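Leucyl-tRNA synthetase subunit alpha (Aquifex aeolicus, PDB 3O0A) is part of the enzyme that charges tRNA with leucine; this fragment, its CP1 hydrolytic domain, probably edits by cleaving off wrongly attached amino acids. Local coordinates at residues K19-N22 and C23-E26; V65-L68 and A69-E73; Y132-T136 and G137-C141; E195-K198 and R199-E203. All coordinates share one frame; numbering follows the deposited sequence.

Contact 1. Residues K19-N22 and C23-E26; sequences KFLN and CVPE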
# COMPACT_ATOMS: atom_id res chain seq x y z
N LYS A 19 -16.53 -7.33 16.73
CA LYS A 19 -15.29 -7.73 17.41
C LYS A 19 -14.23 -6.62 17.38
O LYS A 19 -13.29 -6.63 18.19
CB LYS A 19 -14.75 -9.01 16.77
CG LYS A 19 -13.35 -9.48 17.18
CD LYS A 19 -13.01 -10.82 16.48
CE LYS A 19 -11.55 -11.21 16.65
NZ LYS A 19 -11.33 -12.60 16.12
N PHE A 20 -14.39 -5.66 16.46
CA PHE A 20 -13.39 -4.64 16.24
C PHE A 20 -13.87 -3.20 16.42
O PHE A 20 -13.07 -2.26 16.26
CB PHE A 20 -12.77 -4.81 14.85
CG PHE A 20 -12.26 -6.19 14.61
CD1 PHE A 20 -10.97 -6.54 14.97
CD2 PHE A 20 -13.10 -7.15 14.03
CE1 PHE A 20 -10.51 -7.84 14.74
CE2 PHE A 20 -12.65 -8.43 13.80
CZ PHE A 20 -11.35 -8.77 14.16
N LEU A 21 -15.13 -3.01 16.79
CA LEU A 21 -15.71 -1.66 16.88
C LEU A 21 -14.95 -0.72 17.80
O LEU A 21 -14.85 0.49 17.54
CB LEU A 21 -17.18 -1.72 17.32
CG LEU A 21 -18.20 -1.98 16.23
CD1 LEU A 21 -19.58 -2.20 16.86
CD2 LEU A 21 -18.22 -0.80 15.23
N ASN A 22 -14.40 -1.24 18.90
CA ASN A 22 -13.68 -0.34 19.80
C ASN A 22 -12.28 0.07 19.30
O ASN A 22 -11.62 0.89 19.92
CB ASN A 22 -13.71 -0.82 21.27
CG ASN A 22 -12.75 -1.97 21.56
OD1 ASN A 22 -11.90 -2.31 20.75
ND2 ASN A 22 -12.85 -2.52 22.76
N CYS A 23 -11.87 -0.48 18.15
CA CYS A 23 -10.63 -0.07 17.48
C CYS A 23 -10.82 1.14 16.59
O CYS A 23 -9.84 1.73 16.16
CB CYS A 23 -10.08 -1.19 16.62
SG CYS A 23 -9.43 -2.53 17.60
N VAL A 24 -12.08 1.47 16.27
CA VAL A 24 -12.35 2.46 15.22
C VAL A 24 -13.11 3.67 15.76
O VAL A 24 -13.98 3.52 16.63
CB VAL A 24 -13.09 1.86 13.99
CG1 VAL A 24 -12.43 0.53 13.52
CG2 VAL A 24 -14.54 1.61 14.29
N PRO A 25 -12.78 4.87 15.26
CA PRO A 25 -13.53 6.05 15.68
C PRO A 25 -14.90 6.09 15.04
O PRO A 25 -15.13 5.45 14.01
CB PRO A 25 -12.69 7.21 15.16
CG PRO A 25 -12.00 6.66 13.95
CD PRO A 25 -11.72 5.20 14.28
N GLU A 26 -15.79 6.87 15.65
CA GLU A 26 -17.17 7.00 15.20
C GLU A 26 -17.26 7.29 13.70
O GLU A 26 -18.14 6.77 13.02
CB GLU A 26 -17.84 8.12 16.01
CG GLU A 26 -19.35 8.21 15.81
CD GLU A 26 -19.76 9.13 14.66
OE1 GLU A 26 -18.93 9.93 14.17
OE2 GLU A 26 -20.94 9.05 14.26

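Contact 2. Residues V65-L68 and A69-E73; sequences VPVL and ACIGE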
# COMPACT_ATOMS: atom_id res chain seq x y z
N VAL A 65 -2.99 4.39 11.40
CA VAL A 65 -1.97 3.53 12.02
C VAL A 65 -2.44 2.92 13.36
O VAL A 65 -2.39 1.70 13.51
CB VAL A 65 -0.60 4.24 12.16
CG1 VAL A 65 0.33 3.42 13.03
CG2 VAL A 65 -0.00 4.47 10.78
N PRO A 66 -2.91 3.74 14.33
CA PRO A 66 -3.38 3.14 15.58
C PRO A 66 -4.65 2.30 15.41
O PRO A 66 -4.80 1.28 16.08
CB PRO A 66 -3.63 4.35 16.51
CG PRO A 66 -3.74 5.52 15.62
CD PRO A 66 -2.95 5.22 14.38
N VAL A 67 -5.54 2.71 14.51
CA VAL A 67 -6.75 1.96 14.23
C VAL A 67 -6.41 0.56 13.72
O VAL A 67 -6.89 -0.45 14.27
CB VAL A 67 -7.65 2.70 13.20
CG1 VAL A 67 -8.87 1.85 12.85
CG2 VAL A 67 -8.09 4.06 13.74
N LEU A 68 -5.58 0.49 12.68
CA LEU A 68 -5.22 -0.80 12.08
C LEU A 68 -4.36 -1.66 12.98
O LEU A 68 -4.50 -2.89 12.99
CB LEU A 68 -4.57 -0.59 10.71
CG LEU A 68 -5.47 0.07 9.68
CD1 LEU A 68 -4.63 0.28 8.41
CD2 LEU A 68 -6.75 -0.75 9.40
N ALA A 69 -3.47 -1.04 13.75
CA ALA A 69 -2.67 -1.79 14.74
C ALA A 69 -3.56 -2.41 15.84
O ALA A 69 -3.31 -3.54 16.30
CB ALA A 69 -1.58 -0.89 15.34
N CYS A 70 -4.61 -1.69 16.23
CA CYS A 70 -5.56 -2.20 17.21
C CYS A 70 -6.22 -3.46 16.65
O CYS A 70 -6.33 -4.48 17.34
CB CYS A 70 -6.62 -1.14 17.53
SG CYS A 70 -7.88 -1.65 18.73
N ILE A 71 -6.63 -3.37 15.39
CA ILE A 71 -7.23 -4.52 14.70
C ILE A 71 -6.23 -5.68 14.55
O ILE A 71 -6.57 -6.82 14.83
CB ILE A 71 -7.85 -4.11 13.36
CG1 ILE A 71 -9.04 -3.16 13.63
CG2 ILE A 71 -8.27 -5.34 12.56
CD1 ILE A 71 -9.60 -2.45 12.37
N GLY A 72 -4.99 -5.36 14.17
CA GLY A 72 -3.95 -6.38 13.99
C GLY A 72 -3.59 -7.07 15.29
O GLY A 72 -3.31 -8.27 15.32
N GLU A 73 -3.61 -6.32 16.38
CA GLU A 73 -3.46 -6.95 17.71
C GLU A 73 -4.62 -7.90 18.00
O GLU A 73 -4.42 -9.03 18.48
CB GLU A 73 -3.36 -5.87 18.80
CG GLU A 73 -3.36 -6.45 20.22
CD GLU A 73 -3.42 -5.38 21.27
OE1 GLU A 73 -4.50 -4.79 21.46
OE2 GLU A 73 -2.38 -5.13 21.94

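Contact 3. Residues Y132-T136 and G137-C141; sequences YEYGT and GAIMC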
# COMPACT_ATOMS: atom_id res chain seq x y z
N TYR A 132 3.78 11.65 5.33
CA TYR A 132 2.34 11.91 5.40
C TYR A 132 1.88 12.92 4.34
O TYR A 132 0.76 12.86 3.85
CB TYR A 132 1.93 12.34 6.81
CG TYR A 132 0.43 12.45 6.99
CD1 TYR A 132 -0.39 11.34 6.80
CD2 TYR A 132 -0.17 13.66 7.32
CE1 TYR A 132 -1.77 11.43 6.95
CE2 TYR A 132 -1.55 13.76 7.47
CZ TYR A 132 -2.34 12.64 7.29
OH TYR A 132 -3.71 12.74 7.43
N GLU A 133 2.78 13.84 3.98
CA GLU A 133 2.48 14.93 3.06
C GLU A 133 2.39 14.50 1.60
O GLU A 133 1.84 15.24 0.77
CB GLU A 133 3.53 16.04 3.21
CG GLU A 133 3.56 16.70 4.60
CD GLU A 133 4.15 15.81 5.70
OE1 GLU A 133 5.02 14.97 5.39
OE2 GLU A 133 3.73 15.95 6.87
N TYR A 134 2.95 13.34 1.27
CA TYR A 134 2.82 12.83 -0.09
C TYR A 134 1.45 12.21 -0.27
O TYR A 134 1.10 11.26 0.44
CB TYR A 134 3.87 11.78 -0.46
CG TYR A 134 3.60 11.22 -1.85
CD1 TYR A 134 3.89 11.98 -2.99
CD2 TYR A 134 3.01 9.97 -2.03
CE1 TYR A 134 3.63 11.49 -4.27
CE2 TYR A 134 2.75 9.47 -3.30
CZ TYR A 134 3.06 10.24 -4.42
OH TYR A 134 2.81 9.76 -5.69
N GLY A 135 0.68 12.72 -1.24
CA GLY A 135 -0.64 12.16 -1.54
C GLY A 135 -1.57 12.09 -0.34
O GLY A 135 -1.81 13.10 0.34
N THR A 136 -2.09 10.89 -0.08
CA THR A 136 -2.99 10.65 1.04
C THR A 136 -2.24 10.24 2.30
O THR A 136 -2.85 9.95 3.34
CB THR A 136 -3.95 9.49 0.74
OG1 THR A 136 -3.17 8.31 0.50
CG2 THR A 136 -4.83 9.78 -0.48
N GLY A 137 -0.92 10.14 2.20
CA GLY A 137 -0.10 9.66 3.32
C GLY A 137 -0.06 8.14 3.45
O GLY A 137 0.50 7.61 4.41
N ALA A 138 -0.66 7.45 2.48
CA ALA A 138 -0.57 5.99 2.36
C ALA A 138 -0.27 5.66 0.91
O ALA A 138 -0.79 6.30 -0.01
CB ALA A 138 -1.86 5.33 2.78
N ILE A 139 0.60 4.68 0.71
CA ILE A 139 0.98 4.30 -0.64
C ILE A 139 0.79 2.81 -0.87
O ILE A 139 0.84 2.00 0.07
CB ILE A 139 2.45 4.73 -0.97
CG1 ILE A 139 3.46 4.01 -0.05
CG2 ILE A 139 2.61 6.26 -0.88
CD1 ILE A 139 4.90 4.00 -0.60
N MET A 140 0.55 2.44 -2.13
CA MET A 140 0.72 1.05 -2.52
C MET A 140 2.17 0.82 -2.87
O MET A 140 2.84 1.68 -3.48
CB MET A 140 -0.20 0.68 -3.69
CG MET A 140 0.19 1.31 -5.01
SD MET A 140 -1.05 0.89 -6.24
CE MET A 140 -0.11 1.28 -7.71
N CYS A 141 2.69 -0.34 -2.46
CA CYS A 141 4.09 -0.62 -2.67
C CYS A 141 4.30 -1.73 -3.69
O CYS A 141 3.76 -2.82 -3.56
CB CYS A 141 4.77 -0.92 -1.34
SG CYS A 141 4.60 0.44 -0.16
O HOH W 1 -0.61 8.73 -1.34

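Contact 4. Residues E195-K198 and R199-E203; sequences ETAK and RKITE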
# COMPACT_ATOMS: atom_id res chain seq x y z
N GLU A 195 1.85 2.87 -20.40
CA GLU A 195 1.24 4.21 -20.43
C GLU A 195 -0.27 4.16 -20.71
O GLU A 195 -1.05 4.80 -20.00
CB GLU A 195 1.96 5.17 -21.40
CG GLU A 195 3.40 5.52 -21.01
CD GLU A 195 3.53 6.06 -19.58
OE1 GLU A 195 2.86 7.07 -19.26
OE2 GLU A 195 4.30 5.47 -18.79
N THR A 196 -0.66 3.36 -21.70
CA THR A 196 -2.08 3.11 -21.99
C THR A 196 -2.80 2.49 -20.78
O THR A 196 -3.94 2.86 -20.46
CB THR A 196 -2.24 2.20 -23.22
OG1 THR A 196 -1.60 2.81 -24.35
CG2 THR A 196 -3.73 1.97 -23.53
N ALA A 197 -2.11 1.57 -20.12
CA ALA A 197 -2.67 0.87 -18.95
C ALA A 197 -2.97 1.83 -17.80
O ALA A 197 -3.89 1.58 -17.03
CB ALA A 197 -1.72 -0.23 -18.49
N LYS A 198 -2.19 2.90 -17.66
CA LYS A 198 -2.49 3.89 -16.62
C LYS A 198 -3.93 4.38 -16.75
O LYS A 198 -4.69 4.35 -15.78
CB LYS A 198 -1.53 5.08 -16.68
CG LYS A 198 -0.15 4.79 -16.15
CD LYS A 198 0.77 5.99 -16.33
CE LYS A 198 2.21 5.63 -15.98
NZ LYS A 198 3.12 6.76 -16.36
N ARG A 199 -4.32 4.79 -17.96
CA ARG A 199 -5.67 5.26 -18.22
C ARG A 199 -6.72 4.16 -18.09
O ARG A 199 -7.76 4.36 -17.46
CB ARG A 199 -5.74 5.86 -19.63
CG ARG A 199 -7.10 6.35 -20.05
CD ARG A 199 -6.98 7.34 -21.22
NE ARG A 199 -6.73 6.71 -22.51
CZ ARG A 199 -5.53 6.52 -23.06
NH1 ARG A 199 -4.41 6.87 -22.44
NH2 ARG A 199 -5.45 5.95 -24.26
N LYS A 200 -6.46 3.02 -18.71
CA LYS A 200 -7.46 1.94 -18.77
C LYS A 200 -7.74 1.40 -17.38
O LYS A 200 -8.90 1.19 -17.02
CB LYS A 200 -7.02 0.81 -19.72
CG LYS A 200 -6.86 1.20 -21.19
CD LYS A 200 -8.15 1.69 -21.79
CE LYS A 200 -7.94 2.05 -23.27
NZ LYS A 200 -9.23 2.38 -23.88
N ILE A 201 -6.69 1.20 -16.58
CA ILE A 201 -6.85 0.72 -15.21
C ILE A 201 -7.56 1.75 -14.33
O ILE A 201 -8.47 1.41 -13.56
CB ILE A 201 -5.50 0.26 -14.58
CG1 ILE A 201 -5.06 -1.04 -15.26
CG2 ILE A 201 -5.64 0.11 -13.04
CD1 ILE A 201 -3.63 -1.47 -15.00
N THR A 202 -7.17 3.01 -14.47
CA THR A 202 -7.78 4.07 -13.68
C THR A 202 -9.27 4.19 -14.00
O THR A 202 -10.09 4.30 -13.08
CB THR A 202 -7.07 5.44 -13.85
OG1 THR A 202 -5.68 5.32 -13.52
CG2 THR A 202 -7.67 6.45 -12.90
N GLU A 203 -9.64 4.15 -15.28
CA GLU A 203 -11.06 4.23 -15.65
C GLU A 203 -11.87 3.06 -15.11
O GLU A 203 -13.02 3.23 -14.68
CB GLU A 203 -11.28 4.35 -17.16
CG GLU A 203 -12.75 4.10 -17.60
CD GLU A 203 -13.75 5.21 -17.21
OE1 GLU A 203 -13.86 5.57 -16.01
OE2 GLU A 203 -14.45 5.70 -18.13
O HOH W 2 -2.90 5.60 -24.78

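Contact 1. Residues K19-N22 and C23-E26
Phe20, bonded through its backbone to Cys23, has Lys19 CG over one face of its ring, 3.6 Å above the plane and offset toward the rim. The ring also packs on Ile71 and Arg74 of helix 64-74. The second flat group, the amide of Asn22, has its OD1 4.0 Å from Cys23 SG, but this oxygen is hydrogen-bonded to Arg74. In Asn22, a chi1 of 77° places CG between the backbone N and the carbonyl carbon, which curls the amide back toward Cys23.

Two backbone bonds each close a turn. Cys23 N donates to Phe20 O at 2.9 Å, and Val24 N donates to Leu21 O at 3.2 Å, the latter with an N-H...O angle of 164°. Val24 CG2 sits 3.5 Å from Leu21 O and only brushes Leu21 CD2, at 4.5 Å; both side chains lean on helix 26-35. The paired i to i+3 bonds are typical of overlapping beta turns, which here precede helix 26-35 and carry Cys23 to its disulfide with Cys70.

Contact 2. Residues V65-L68 and A69-E73
Val65, Pro66, Val67 and Leu68 each offer a carbonyl oxygen to the N-H four residues further on, and these backbone bonds are the main polar link in this stretch. Ala69 N reaches Val65 O at 3.0 Å, Ile71 N reaches Val67 O at 3.1 Å, and Gly72 N makes the shortest of the four, 2.8 Å from Leu68 O. Cys70 N meets Pro66 O with the most bent geometry, an N-H...O angle of 149°. Pro66 has no N-H to give, yet its carbonyl takes part like the others.

The apolar contacts are looser and gather round Ile71. Its CD1 comes within 4.4 Å of Val67 CG1, one turn back, and 4.5 Å of Leu68 CD2. With CG1 set anti to the carbonyl carbon (chi1 -65°), the longer branch of Ile71 lies back along the helix and passes 3.5 Å from Val67 O. Leu68 and Ile71 continue together onto Val111 of strand 106-114, while Val67 turns to Val24 and Pro25.

Cys70 adds the covalent element. Its CB rests 3.3 Å from Val67 O, and a chi1 of 179° swings SG away from the backbone N to form the disulfide with Cys23. On another side of the helix, Pro66 and Ala69 pack against Tyr80 of helix 80-91. The regular i to i+4 bonding is that of an alpha helix; through Leu68 and Ile71, helix 64-74 packs on strands 55-58 and 106-114 of the mixed sheet in the editing domain.

Contact 3. Residues Y132-T136 and G137-C141
A type II' beta turn from Tyr134 to Gly137 leads the chain into strand 138-141. It is closed by Gly137 N, which donates to Tyr134 O at 2.9 Å. Gly135 occupies the first corner with a positive phi of 55°, a conformation that favours glycine. At Gly137 the demand is stricter: a side chain there would collide with Tyr132 CD1 and with the carbonyl oxygen of Thr136. As it is, the Tyr132 ring approaches Gly137 CA obliquely, at 3.9 Å from CD1.

With Thr136 OG1 held between the backbone N and the carbonyl carbon (chi1 60°), the hydroxyl faces forward along the chain and accepts a weak bond from Ala138 N at 3.3 Å; its stronger partner is Asp41 O. Water 1 spans the same step, accepting from Thr136 N at 2.9 Å and donating to Ala138 O at 2.8 Å. Ile139 CG2 meets the edge of the Tyr134 ring, near its plane and 3.9 Å from CD2, the two side chains crossing at about a right angle. The whole is a tight turn feeding an edge strand of the mixed sheet, where strand 138-141 pairs antiparallel with strand 55-58.

Contact 4. Residues E195-K198 and R199-E203
Lys198 O accepts two bonds from Thr202, one from its hydroxyl and one from its backbone N-H. Thr202 OG1 donates to it at 2.7 Å and Thr202 N at 3.1 Å, and the two arrive from opposite faces of the carbonyl plane. The hydroxyl can reach back because OG1 lies beside its own backbone N (chi1 -57°), which aims it at the preceding turn. With an alanine in place of Thr202 the shorter bond goes, and Lys198 O would probably keep the backbone N-H but lose its second donor.

Thr196 O and Ala197 O are satisfied in the usual alpha-helical i to i+4 fashion, within helix 194-207. Lys200 N donates to Thr196 O at 3.1 Å, nearly straight at 166°. Ile201 N donates to Ala197 O at 2.9 Å; Ile201 CB and CG1 pass close to the same oxygen, and Ile201 CD1 meets Ala197 CB at 4.2 Å, both residues packing on Leu183. Glu195 O departs from this pattern, taking a weak i to i+3 bond from Lys198 N.

One ion pair lies within the first turn. Lys198, extended beyond CG, turns back to Glu195: NZ forms a salt bridge to OE1 at 2.9 Å, on the syn side of the carboxylate, plus a weak bond to OE2. Arg199 is served by solvent instead: its NH2 donates to water 2 at 2.6 Å, in the guanidinium plane, and that water also bonds Thr196 OG1. Thr196 CG2 lies alongside the aliphatic part of Lys200, 4.0 Å from its CG.

Contacts 1 and 2 form one unit: their centres are 10 Å apart, and Cys23 SG is bonded to Cys70 SG at 2.1 Å, a disulfide that ties the turn before helix 26-35 to helix 64-74. Packing reinforces it, with Phe20 CD1 3.8 Å from Ile71 CG2 and Cys23 O 3.5 Å from Val67 CG1. Contact 3 lies nearest the middle of the domain, about 18 Å from contact 2 between centres; strand 55-58 bridges them, since it is touched by Leu68 and paired with strand 138-141. Contact 4 lies across the chain's centre from contact 2, about 33 Å away, and about 20 Å from contact 3 between centres.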